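Local coordinates for tryptophan halogenase (Shewanella frigidimarina, PDB 2PYX), which probably works as a flavin-dependent monooxygenase of the tryptophan halogenase family, with FAD as its nucleotide cofactor, at residues Arg67-Asn78 with Ala160-Tyr170; Leu147-Ile157 with Leu504-Leu514. All blocks are in the same frame, centred on the assembly; numbering follows the deposited sequence.

Contact 1 (Arg67-Asn78 with Ala160-Tyr170); sequences RSTLSKIGIDEN and AQYHFQNNYGY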
loop_
_atom_site.group_PDB
_atom_site.type_symbol
_atom_site.label_atom_id
_atom_site.label_comp_id
_atom_site.label_asym_id
_atom_site.label_seq_id
_atom_site.Cartn_x
_atom_site.Cartn_y
_atom_site.Cartn_z
ATOM N N ARG A 67 7.750 8.142 -0.556
ATOM C CA ARG A 67 8.638 9.316 -0.690
ATOM C C ARG A 67 9.888 9.162 0.175
ATOM O O ARG A 67 11.025 9.435 -0.280
ATOM C CB ARG A 67 7.899 10.614 -0.339
ATOM C CG ARG A 67 6.723 10.976 -1.229
ATOM C CD ARG A 67 6.057 12.315 -0.840
ATOM N NE ARG A 67 5.459 12.220 0.479
ATOM C CZ ARG A 67 6.043 12.578 1.618
ATOM N NH1 ARG A 67 7.228 13.152 1.611
ATOM N NH2 ARG A 67 5.415 12.381 2.766
ATOM N N SER A 68 9.676 8.681 1.403
ATOM C CA SER A 68 10.776 8.461 2.338
ATOM C C SER A 68 11.668 7.305 1.909
ATOM O O SER A 68 12.870 7.421 1.953
ATOM C CB SER A 68 10.266 8.251 3.759
ATOM O OG SER A 68 11.342 7.945 4.619
ATOM N N THR A 69 11.053 6.199 1.488
ATOM C CA THR A 69 11.834 5.065 0.996
ATOM C C THR A 69 12.742 5.471 -0.158
ATOM O O THR A 69 13.932 5.136 -0.181
ATOM C CB THR A 69 10.869 3.957 0.591
ATOM O OG1 THR A 69 10.202 3.504 1.747
ATOM C CG2 THR A 69 11.558 2.788 -0.028
ATOM N N LEU A 70 12.177 6.174 -1.133
ATOM C CA LEU A 70 12.972 6.610 -2.299
ATOM C C LEU A 70 14.118 7.532 -1.866
ATOM O O LEU A 70 15.263 7.407 -2.289
ATOM C CB LEU A 70 12.066 7.342 -3.290
ATOM C CG LEU A 70 11.103 6.461 -4.086
ATOM C CD1 LEU A 70 10.099 7.349 -4.816
ATOM C CD2 LEU A 70 11.821 5.524 -5.047
ATOM N N SER A 71 13.797 8.473 -1.008
ATOM C CA SER A 71 14.810 9.399 -0.539
ATOM C C SER A 71 15.946 8.692 0.233
ATOM O O SER A 71 17.144 8.936 -0.008
ATOM C CB SER A 71 14.146 10.409 0.391
ATOM O OG SER A 71 15.100 11.358 0.860
ATOM N N LYS A 72 15.580 7.769 1.126
ATOM C CA LYS A 72 16.567 6.984 1.875
ATOM C C LYS A 72 17.444 6.127 0.969
ATOM O O LYS A 72 18.667 6.053 1.170
ATOM C CB LYS A 72 15.876 6.104 2.898
ATOM C CG LYS A 72 15.310 6.833 4.101
ATOM C CD LYS A 72 14.801 5.867 5.137
ATOM C CE LYS A 72 13.545 5.115 4.683
ATOM N NZ LYS A 72 13.129 4.106 5.687
ATOM N N ILE A 73 16.852 5.522 -0.047
ATOM C CA ILE A 73 17.633 4.723 -1.011
ATOM C C ILE A 73 18.561 5.592 -1.833
ATOM O O ILE A 73 19.636 5.138 -2.237
ATOM C CB ILE A 73 16.697 3.911 -1.916
ATOM C CG1 ILE A 73 15.958 2.864 -1.069
ATOM C CG2 ILE A 73 17.423 3.241 -3.067
ATOM C CD1 ILE A 73 14.961 2.005 -1.796
ATOM N N GLY A 74 18.153 6.837 -2.070
ATOM C CA GLY A 74 18.954 7.805 -2.779
ATOM C C GLY A 74 18.526 8.061 -4.204
ATOM O O GLY A 74 19.343 8.496 -5.036
ATOM N N ILE A 75 17.259 7.791 -4.504
ATOM C CA ILE A 75 16.676 8.001 -5.827
ATOM C C ILE A 75 16.175 9.441 -5.946
ATOM O O ILE A 75 15.545 9.996 -5.024
ATOM C CB ILE A 75 15.495 7.008 -6.090
ATOM C CG1 ILE A 75 15.944 5.552 -5.930
ATOM C CG2 ILE A 75 14.900 7.239 -7.477
ATOM C CD1 ILE A 75 17.069 5.147 -6.736
ATOM N N ASP A 76 16.512 10.057 -7.079
ATOM C CA ASP A 76 16.055 11.396 -7.423
ATOM C C ASP A 76 14.586 11.309 -7.885
ATOM O O ASP A 76 14.228 10.439 -8.674
ATOM C CB ASP A 76 16.984 11.932 -8.519
ATOM C CG ASP A 76 16.567 13.280 -9.057
ATOM O OD1 ASP A 76 15.543 13.362 -9.780
ATOM O OD2 ASP A 76 17.305 14.260 -8.796
ATOM N N GLU A 77 13.735 12.210 -7.391
ATOM C CA GLU A 77 12.312 12.122 -7.677
ATOM C C GLU A 77 12.032 12.289 -9.149
ATOM O O GLU A 77 11.124 11.660 -9.704
ATOM C CB GLU A 77 11.480 13.137 -6.888
ATOM C CG GLU A 77 9.989 12.745 -6.938
ATOM C CD GLU A 77 9.061 13.644 -6.126
ATOM O OE1 GLU A 77 9.392 14.821 -5.866
ATOM O OE2 GLU A 77 7.962 13.178 -5.708
ATOM N N ASN A 78 12.772 13.187 -9.804
ATOM C CA ASN A 78 12.545 13.363 -11.242
ATOM C C ASN A 78 12.886 12.084 -12.012
ATOM O O ASN A 78 12.127 11.657 -12.892
ATOM C CB ASN A 78 13.326 14.563 -11.787
ATOM C CG ASN A 78 12.968 15.852 -11.075
ATOM O OD1 ASN A 78 11.790 16.139 -10.845
ATOM N ND2 ASN A 78 13.989 16.656 -10.741
ATOM N N ALA A 160 10.216 21.401 -3.806
ATOM C CA ALA A 160 11.385 20.526 -3.762
ATOM C C ALA A 160 11.004 19.062 -3.932
ATOM O O ALA A 160 9.871 18.669 -3.600
ATOM C CB ALA A 160 12.114 20.712 -2.447
ATOM N N GLN A 161 11.949 18.272 -4.437
ATOM C CA GLN A 161 11.758 16.814 -4.512
ATOM C C GLN A 161 11.285 16.279 -3.181
ATOM O O GLN A 161 11.867 16.581 -2.125
ATOM C CB GLN A 161 13.057 16.129 -4.889
ATOM C CG GLN A 161 13.452 16.393 -6.298
ATOM C CD GLN A 161 14.712 15.672 -6.708
ATOM O OE1 GLN A 161 14.977 14.547 -6.280
ATOM N NE2 GLN A 161 15.502 16.328 -7.575
ATOM N N TYR A 162 10.222 15.483 -3.256
ATOM C CA TYR A 162 9.662 14.725 -2.123
ATOM C C TYR A 162 8.920 15.609 -1.097
ATOM O O TYR A 162 8.324 15.107 -0.147
ATOM C CB TYR A 162 10.700 13.816 -1.473
ATOM C CG TYR A 162 11.293 12.815 -2.426
ATOM C CD1 TYR A 162 10.500 11.896 -3.091
ATOM C CD2 TYR A 162 12.677 12.780 -2.677
ATOM C CE1 TYR A 162 11.047 10.957 -3.940
ATOM C CE2 TYR A 162 13.227 11.869 -3.548
ATOM C CZ TYR A 162 12.402 10.962 -4.199
ATOM O OH TYR A 162 12.902 10.038 -5.071
ATOM N N HIS A 163 8.972 16.923 -1.271
ATOM C CA HIS A 163 8.160 17.834 -0.479
ATOM C C HIS A 163 6.800 18.024 -1.096
ATOM O O HIS A 163 6.569 17.634 -2.244
ATOM C CB HIS A 163 8.873 19.178 -0.273
ATOM C CG HIS A 163 10.032 19.080 0.656
ATOM N ND1 HIS A 163 10.012 19.640 1.914
ATOM C CD2 HIS A 163 11.215 18.430 0.547
ATOM C CE1 HIS A 163 11.152 19.368 2.526
ATOM N NE2 HIS A 163 11.897 18.630 1.723
ATOM N N PHE A 164 5.902 18.636 -0.345
ATOM C CA PHE A 164 4.526 18.677 -0.755
ATOM C C PHE A 164 3.760 19.832 -0.176
ATOM O O PHE A 164 4.148 20.372 0.862
ATOM C CB PHE A 164 3.828 17.334 -0.414
ATOM C CG PHE A 164 3.832 16.971 1.039
ATOM C CD1 PHE A 164 2.881 17.501 1.904
ATOM C CD2 PHE A 164 4.778 16.101 1.559
ATOM C CE1 PHE A 164 2.869 17.165 3.255
ATOM C CE2 PHE A 164 4.766 15.771 2.918
ATOM C CZ PHE A 164 3.807 16.291 3.753
ATOM N N GLN A 165 2.674 20.177 -0.868
ATOM C CA GLN A 165 1.633 21.025 -0.327
ATOM C C GLN A 165 0.559 20.196 0.361
ATOM O O GLN A 165 0.080 20.554 1.425
ATOM C CB GLN A 165 1.117 21.949 -1.415
ATOM C CG GLN A 165 2.197 23.004 -1.726
ATOM C CD GLN A 165 1.957 23.750 -3.004
ATOM O OE1 GLN A 165 1.380 24.837 -3.005
ATOM N NE2 GLN A 165 2.389 23.182 -4.105
ATOM N N ASN A 166 0.231 19.049 -0.222
ATOM C CA ASN A 166 -0.605 18.045 0.443
ATOM C C ASN A 166 0.083 16.680 0.288
ATOM O O ASN A 166 0.697 16.424 -0.738
ATOM C CB ASN A 166 -2.003 17.964 -0.157
ATOM C CG ASN A 166 -2.944 19.004 0.398
ATOM O OD1 ASN A 166 -3.007 19.221 1.599
ATOM N ND2 ASN A 166 -3.734 19.601 -0.478
ATOM N N ASN A 167 0.000 15.828 1.302
ATOM C CA ASN A 167 0.765 14.563 1.296
ATOM C C ASN A 167 0.346 13.677 0.138
ATOM O O ASN A 167 -0.833 13.633 -0.247
ATOM C CB ASN A 167 0.597 13.799 2.619
ATOM C CG ASN A 167 1.778 12.875 2.950
ATOM O OD1 ASN A 167 2.739 12.791 2.194
ATOM N ND2 ASN A 167 1.719 12.225 4.107
ATOM N N TYR A 168 1.319 12.953 -0.386
ATOM C CA TYR A 168 1.119 12.145 -1.565
ATOM C C TYR A 168 2.011 10.930 -1.574
ATOM O O TYR A 168 3.070 10.916 -0.960
ATOM C CB TYR A 168 1.345 12.951 -2.849
ATOM C CG TYR A 168 2.765 13.369 -3.144
ATOM C CD1 TYR A 168 3.284 14.571 -2.638
ATOM C CD2 TYR A 168 3.594 12.608 -3.954
ATOM C CE1 TYR A 168 4.569 14.961 -2.909
ATOM C CE2 TYR A 168 4.879 12.993 -4.231
ATOM C CZ TYR A 168 5.385 14.165 -3.696
ATOM O OH TYR A 168 6.684 14.553 -3.997
ATOM N N GLY A 169 1.501 9.890 -2.239
ATOM C CA GLY A 169 2.309 8.776 -2.737
ATOM C C GLY A 169 2.232 8.764 -4.260
ATOM O O GLY A 169 2.023 9.798 -4.900
ATOM N N TYR A 170 2.357 7.578 -4.838
ATOM C CA TYR A 170 2.436 7.438 -6.281
ATOM C C TYR A 170 1.543 6.337 -6.858
ATOM O O TYR A 170 1.182 5.380 -6.184
ATOM C CB TYR A 170 3.873 7.147 -6.721
ATOM C CG TYR A 170 4.904 8.130 -6.183
ATOM C CD1 TYR A 170 5.150 9.333 -6.836
ATOM C CD2 TYR A 170 5.638 7.816 -5.050
ATOM C CE1 TYR A 170 6.110 10.216 -6.358
ATOM C CE2 TYR A 170 6.576 8.690 -4.543
ATOM C CZ TYR A 170 6.811 9.888 -5.211
ATOM O OH TYR A 170 7.772 10.746 -4.722
#

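Contact 2 (Leu147-Ile157 with Leu504-Leu514); sequences LTQLGLAPKSI and LSKNLPTNREL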
loop_
_atom_site.group_PDB
_atom_site.type_symbol
_atom_site.label_atom_id
_atom_site.label_comp_id
_atom_site.label_asym_id
_atom_site.label_seq_id
_atom_site.Cartn_x
_atom_site.Cartn_y
_atom_site.Cartn_z
ATOM N N LEU A 147 -9.590 19.542 -3.788
ATOM C CA LEU A 147 -8.516 19.664 -4.750
ATOM C C LEU A 147 -8.451 18.471 -5.707
ATOM O O LEU A 147 -8.232 18.621 -6.895
ATOM C CB LEU A 147 -7.189 19.876 -4.026
ATOM C CG LEU A 147 -7.161 21.134 -3.134
ATOM C CD1 LEU A 147 -5.947 21.189 -2.224
ATOM C CD2 LEU A 147 -7.208 22.392 -3.966
ATOM N N THR A 148 -8.653 17.267 -5.189
ATOM C CA THR A 148 -8.623 16.084 -6.035
ATOM C C THR A 148 -9.855 16.031 -6.947
ATOM O O THR A 148 -9.760 15.542 -8.065
ATOM C CB THR A 148 -8.452 14.780 -5.211
ATOM O OG1 THR A 148 -9.532 14.651 -4.296
ATOM C CG2 THR A 148 -7.137 14.790 -4.470
ATOM N N GLN A 149 -10.998 16.536 -6.468
ATOM C CA GLN A 149 -12.188 16.628 -7.332
ATOM C C GLN A 149 -11.882 17.491 -8.563
ATOM O O GLN A 149 -12.388 17.251 -9.672
ATOM C CB GLN A 149 -13.360 17.194 -6.544
ATOM C CG GLN A 149 -13.976 16.164 -5.599
ATOM C CD GLN A 149 -15.020 16.747 -4.638
ATOM O OE1 GLN A 149 -15.864 16.010 -4.120
ATOM N NE2 GLN A 149 -14.971 18.065 -4.404
ATOM N N LEU A 150 -11.047 18.495 -8.354
ATOM C CA LEU A 150 -10.598 19.398 -9.424
ATOM C C LEU A 150 -9.434 18.875 -10.263
ATOM O O LEU A 150 -8.937 19.580 -11.142
ATOM C CB LEU A 150 -10.189 20.706 -8.791
ATOM C CG LEU A 150 -11.320 21.537 -8.207
ATOM C CD1 LEU A 150 -10.761 22.667 -7.411
ATOM C CD2 LEU A 150 -12.224 22.074 -9.329
ATOM N N GLY A 151 -8.964 17.658 -9.980
ATOM C CA GLY A 151 -7.870 17.051 -10.708
ATOM C C GLY A 151 -6.521 17.684 -10.459
ATOM O O GLY A 151 -5.615 17.581 -11.310
ATOM N N LEU A 152 -6.353 18.278 -9.290
ATOM C CA LEU A 152 -5.123 18.981 -9.013
ATOM C C LEU A 152 -4.040 18.135 -8.331
ATOM O O LEU A 152 -4.343 17.144 -7.638
ATOM C CB LEU A 152 -5.400 20.226 -8.196
ATOM C CG LEU A 152 -6.465 21.202 -8.750
ATOM C CD1 LEU A 152 -6.683 22.345 -7.790
ATOM C CD2 LEU A 152 -6.010 21.717 -10.116
ATOM N N ALA A 153 -2.801 18.561 -8.516
ATOM C CA ALA A 153 -1.642 17.861 -8.003
ATOM C C ALA A 153 -1.425 18.164 -6.501
ATOM O O ALA A 153 -2.099 19.019 -5.934
ATOM C CB ALA A 153 -0.441 18.244 -8.794
ATOM N N PRO A 154 -0.513 17.424 -5.840
ATOM C CA PRO A 154 -0.196 17.694 -4.425
ATOM C C PRO A 154 0.920 18.713 -4.176
ATOM O O PRO A 154 1.279 18.972 -3.030
ATOM C CB PRO A 154 0.319 16.327 -3.933
ATOM C CG PRO A 154 0.924 15.729 -5.140
ATOM C CD PRO A 154 0.177 16.216 -6.324
ATOM N N LYS A 155 1.478 19.242 -5.261
ATOM C CA LYS A 155 2.621 20.148 -5.166
ATOM C C LYS A 155 2.731 20.939 -6.466
ATOM O O LYS A 155 2.033 20.663 -7.408
ATOM C CB LYS A 155 3.918 19.355 -4.881
ATOM C CG LYS A 155 4.324 18.398 -6.014
ATOM C CD LYS A 155 5.411 17.428 -5.598
ATOM C CE LYS A 155 6.731 18.102 -5.262
ATOM N NZ LYS A 155 7.809 17.116 -4.823
ATOM N N SER A 156 3.628 21.926 -6.472
ATOM C CA SER A 156 3.882 22.780 -7.628
ATOM C C SER A 156 5.242 22.437 -8.213
ATOM O O SER A 156 6.041 21.762 -7.562
ATOM C CB SER A 156 3.896 24.241 -7.179
ATOM O OG SER A 156 4.943 24.465 -6.244
ATOM N N ILE A 157 5.524 22.929 -9.419
ATOM C CA ILE A 157 6.820 22.649 -10.078
ATOM C C ILE A 157 8.006 23.256 -9.297
ATOM O O ILE A 157 9.154 22.766 -9.386
ATOM C CB ILE A 157 6.769 23.071 -11.576
ATOM C CG1 ILE A 157 7.974 22.547 -12.361
ATOM C CG2 ILE A 157 6.639 24.613 -11.716
ATOM C CD1 ILE A 157 8.262 21.077 -12.187
ATOM N N LEU A 504 -5.206 26.962 -2.106
ATOM C CA LEU A 504 -4.588 25.923 -2.921
ATOM C C LEU A 504 -5.361 25.663 -4.196
ATOM O O LEU A 504 -4.767 25.344 -5.234
ATOM C CB LEU A 504 -4.455 24.615 -2.121
ATOM C CG LEU A 504 -3.403 24.664 -1.028
ATOM C CD1 LEU A 504 -3.486 23.427 -0.158
ATOM C CD2 LEU A 504 -2.003 24.764 -1.590
ATOM N N SER A 505 -6.685 25.777 -4.150
ATOM C CA SER A 505 -7.508 25.480 -5.325
ATOM C C SER A 505 -7.206 26.429 -6.482
ATOM O O SER A 505 -7.402 26.089 -7.648
ATOM C CB SER A 505 -9.009 25.504 -4.995
ATOM O OG SER A 505 -9.502 26.842 -4.917
ATOM N N LYS A 506 -6.701 27.602 -6.128
ATOM C CA LYS A 506 -6.368 28.627 -7.115
ATOM C C LYS A 506 -4.933 28.555 -7.618
ATOM O O LYS A 506 -4.601 29.126 -8.655
ATOM C CB LYS A 506 -6.678 29.991 -6.480
ATOM C CG LYS A 506 -8.160 30.093 -6.181
ATOM C CD LYS A 506 -8.576 31.347 -5.477
ATOM C CE LYS A 506 -10.095 31.374 -5.333
ATOM N NZ LYS A 506 -10.832 31.108 -6.620
ATOM N N ASN A 507 -4.067 27.806 -6.948
ATOM C CA ASN A 507 -2.657 27.851 -7.250
ATOM C C ASN A 507 -2.033 26.543 -7.754
ATOM O O ASN A 507 -1.046 26.563 -8.489
ATOM C CB ASN A 507 -1.986 28.445 -6.042
ATOM C CG ASN A 507 -2.291 29.945 -5.922
ATOM O OD1 ASN A 507 -1.796 30.743 -6.746
ATOM N ND2 ASN A 507 -3.159 30.329 -4.968
ATOM N N LEU A 508 -2.637 25.405 -7.430
ATOM C CA LEU A 508 -2.034 24.121 -7.813
ATOM C C LEU A 508 -2.322 23.756 -9.263
ATOM O O LEU A 508 -3.374 24.109 -9.816
ATOM C CB LEU A 508 -2.545 22.993 -6.894
ATOM C CG LEU A 508 -2.029 22.961 -5.456
ATOM C CD1 LEU A 508 -2.897 22.046 -4.580
ATOM C CD2 LEU A 508 -0.574 22.549 -5.383
ATOM N N PRO A 509 -1.363 23.068 -9.913
ATOM C CA PRO A 509 -1.545 22.620 -11.275
ATOM C C PRO A 509 -2.372 21.344 -11.344
ATOM O O PRO A 509 -2.473 20.607 -10.337
ATOM C CB PRO A 509 -0.130 22.292 -11.708
ATOM C CG PRO A 509 0.559 21.835 -10.441
ATOM C CD PRO A 509 -0.040 22.683 -9.370
ATOM N N THR A 510 -2.905 21.052 -12.514
ATOM C CA THR A 510 -3.434 19.717 -12.768
ATOM C C THR A 510 -2.278 18.717 -12.830
ATOM O O THR A 510 -1.110 19.065 -13.025
ATOM C CB THR A 510 -4.199 19.623 -14.074
ATOM O OG1 THR A 510 -3.302 19.841 -15.170
ATOM C CG2 THR A 510 -5.343 20.599 -14.115
ATOM N N ASN A 511 -2.605 17.437 -12.675
ATOM C CA ASN A 511 -1.574 16.440 -12.714
ATOM C C ASN A 511 -0.815 16.437 -14.016
ATOM O O ASN A 511 0.398 16.417 -13.985
ATOM C CB ASN A 511 -2.162 15.065 -12.455
ATOM C CG ASN A 511 -2.720 14.952 -11.058
ATOM O OD1 ASN A 511 -1.991 15.142 -10.082
ATOM N ND2 ASN A 511 -4.003 14.654 -10.957
ATOM N N ARG A 512 -1.518 16.467 -15.148
ATOM C CA ARG A 512 -0.832 16.422 -16.438
ATOM C C ARG A 512 0.013 17.685 -16.657
ATOM O O ARG A 512 1.152 17.580 -17.101
ATOM C CB ARG A 512 -1.780 16.189 -17.622
ATOM C CG ARG A 512 -0.967 15.770 -18.857
ATOM C CD ARG A 512 -1.799 15.239 -19.984
ATOM N NE ARG A 512 -2.469 13.961 -19.746
ATOM C CZ ARG A 512 -1.904 12.757 -19.826
ATOM N NH1 ARG A 512 -0.599 12.605 -20.004
ATOM N NH2 ARG A 512 -2.656 11.681 -19.645
ATOM N N GLU A 513 -0.517 18.858 -16.338
ATOM C CA GLU A 513 0.290 20.070 -16.544
ATOM C C GLU A 513 1.582 20.039 -15.708
ATOM O O GLU A 513 2.644 20.433 -16.196
ATOM C CB GLU A 513 -0.552 21.353 -16.411
ATOM C CG GLU A 513 -0.479 22.170 -15.174
ATOM C CD GLU A 513 -1.547 23.261 -15.161
ATOM O OE1 GLU A 513 -1.521 24.169 -16.044
ATOM O OE2 GLU A 513 -2.411 23.234 -14.261
ATOM N N LEU A 514 1.507 19.482 -14.491
ATOM C CA LEU A 514 2.673 19.349 -13.630
ATOM C C LEU A 514 3.654 18.313 -14.186
ATOM O O LEU A 514 4.849 18.588 -14.307
ATOM C CB LEU A 514 2.250 19.009 -12.184
ATOM C CG LEU A 514 3.396 18.760 -11.223
ATOM C CD1 LEU A 514 4.374 19.970 -11.212
ATOM C CD2 LEU A 514 2.914 18.435 -9.801
#

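Contact 1 (Arg67-Asn78 with Ala160-Tyr170)
Glu77 and Arg67 grip the loop Ala160-Tyr170 at two places, with the Tyr162 ring between them, in a largely polar contact that joins the corner between helix 65-73 and helix 77-83 to the run leading into strand 169-172. The first helix ends in a Schellman motif at Gly74, and Asp76 N-caps the next. Tyr162 belongs to a type II beta turn and lays its ring against this corner: Glu77 CB sits over one face, 3.8 Å from the ring centroid, and the backbone O of Arg67 over the opposite one. The Tyr162 OH donates to Ile75 O at 2.6 Å, from above the carbonyl plane. Beside it the Gln161 amide works both ways, OE1 accepting from Glu77 N (2.9 Å) and NE2 donating to Asp76 OD2.

Glu77 swings CG to the side away from its own N (chi1 -165°) and runs extended past the Tyr162 ring to three donors. Its OE1 takes Tyr162 N from above the carboxylate plane at 2.8 Å. Its OE2 takes two hydroxyls, Tyr168 OH on the syn lone pair (2.5 Å) and Tyr170 OH on the anti side (2.6 Å). Lys155 adds a salt bridge to OE1, which would favour a charged carboxylate here. The Tyr170 side chain lies close to Lys89, the predicted active-site residue. Arg67 CD lies over the Tyr168 face, and the bend at chi3 (-65°) beyond it turns the guanidinium toward Tyr162 O and Asn167 OD1, with Phe164 CE2 over one of its faces. Its bonds to Asn167 OD1 and Tyr168 O are weak; NH1 meets Tyr162 O at 2.8 Å, nearly in line with the carbonyl.

Contact 2 (Leu147-Ile157 with Leu504-Leu514)
Leu508 is pushed between Leu147 and the backbone of Ala153-Lys155, and this buried side is where Leu147-Ile157 and Leu504-Leu514 pack tightly. Its two methyls divide the work: CD1 lies 3.4 Å from Ala153 O and also meets Leu147 CD1, while CD2 faces Lys155 O at 3.8 Å. Leu147 also lies against Leu504 and Ser505, its CD2 pressed to 3.4 Å from Ser505 CA, closer than carbons usually come. Were Leu508 cut back to an alanine, a gap would probably open between Leu147 CD1 and the carbonyls of Ala153 and Lys155, leaving Leu147 less firmly held.

The backbones add a single antiparallel beta bridge, with Leu152 and Thr510 as the non-hydrogen-bonded pair. Ala153 N gives a straight bond to Pro509 O (2.8 Å); the bond from Asn511 N to Gly151 O is weak. Both segments turn at helix ends here: a Schellman motif at Gly151 finishes helix 144-149, and Thr510 with Glu513 forms a capping box that starts helix 511-520. The Asn511 side chain takes its OD1 to Ala153 CA, while ND2 bonds to Ile270 O and Ser272 OG.

Leu514, whose chi1 of 176° sets CG trans to the amide nitrogen, reaches back with CD2 3.5 Å from Ala153 CB and CD1 against Ile157. CD2 also lies 3.4 Å from Lys155 O, a buried carbonyl oxygen with no hydrogen-bond partner in the model, which Pro509 CD helps to wall in. Toward solvent the fit slackens. Exposed Leu150 brings only CD1 to Ser505 CB, at 4.1 Å, and Ser505 OG bonds instead to Gln502 O.

From the N terminus, the corner 67-78 comes first and waits until 160-170 to close contact 1, a loop that takes in strands 87-95 and 108-112 and helix 144-149. Before it closes, 147-157 has already passed; that segment finds its partner, 504-514, only near the C terminus, so the two loops cross. Contact 2 thereby brings the end of helix 484-507 against helix 144-149 and the start of helix 511-520 against the loop that follows it. Only two residues separate 147-157 from 160-170, and these neighbours hold each other, with Gln165 N probably bonded to Pro154 O at 2.8 Å. The contact centres lie about 17 Å apart.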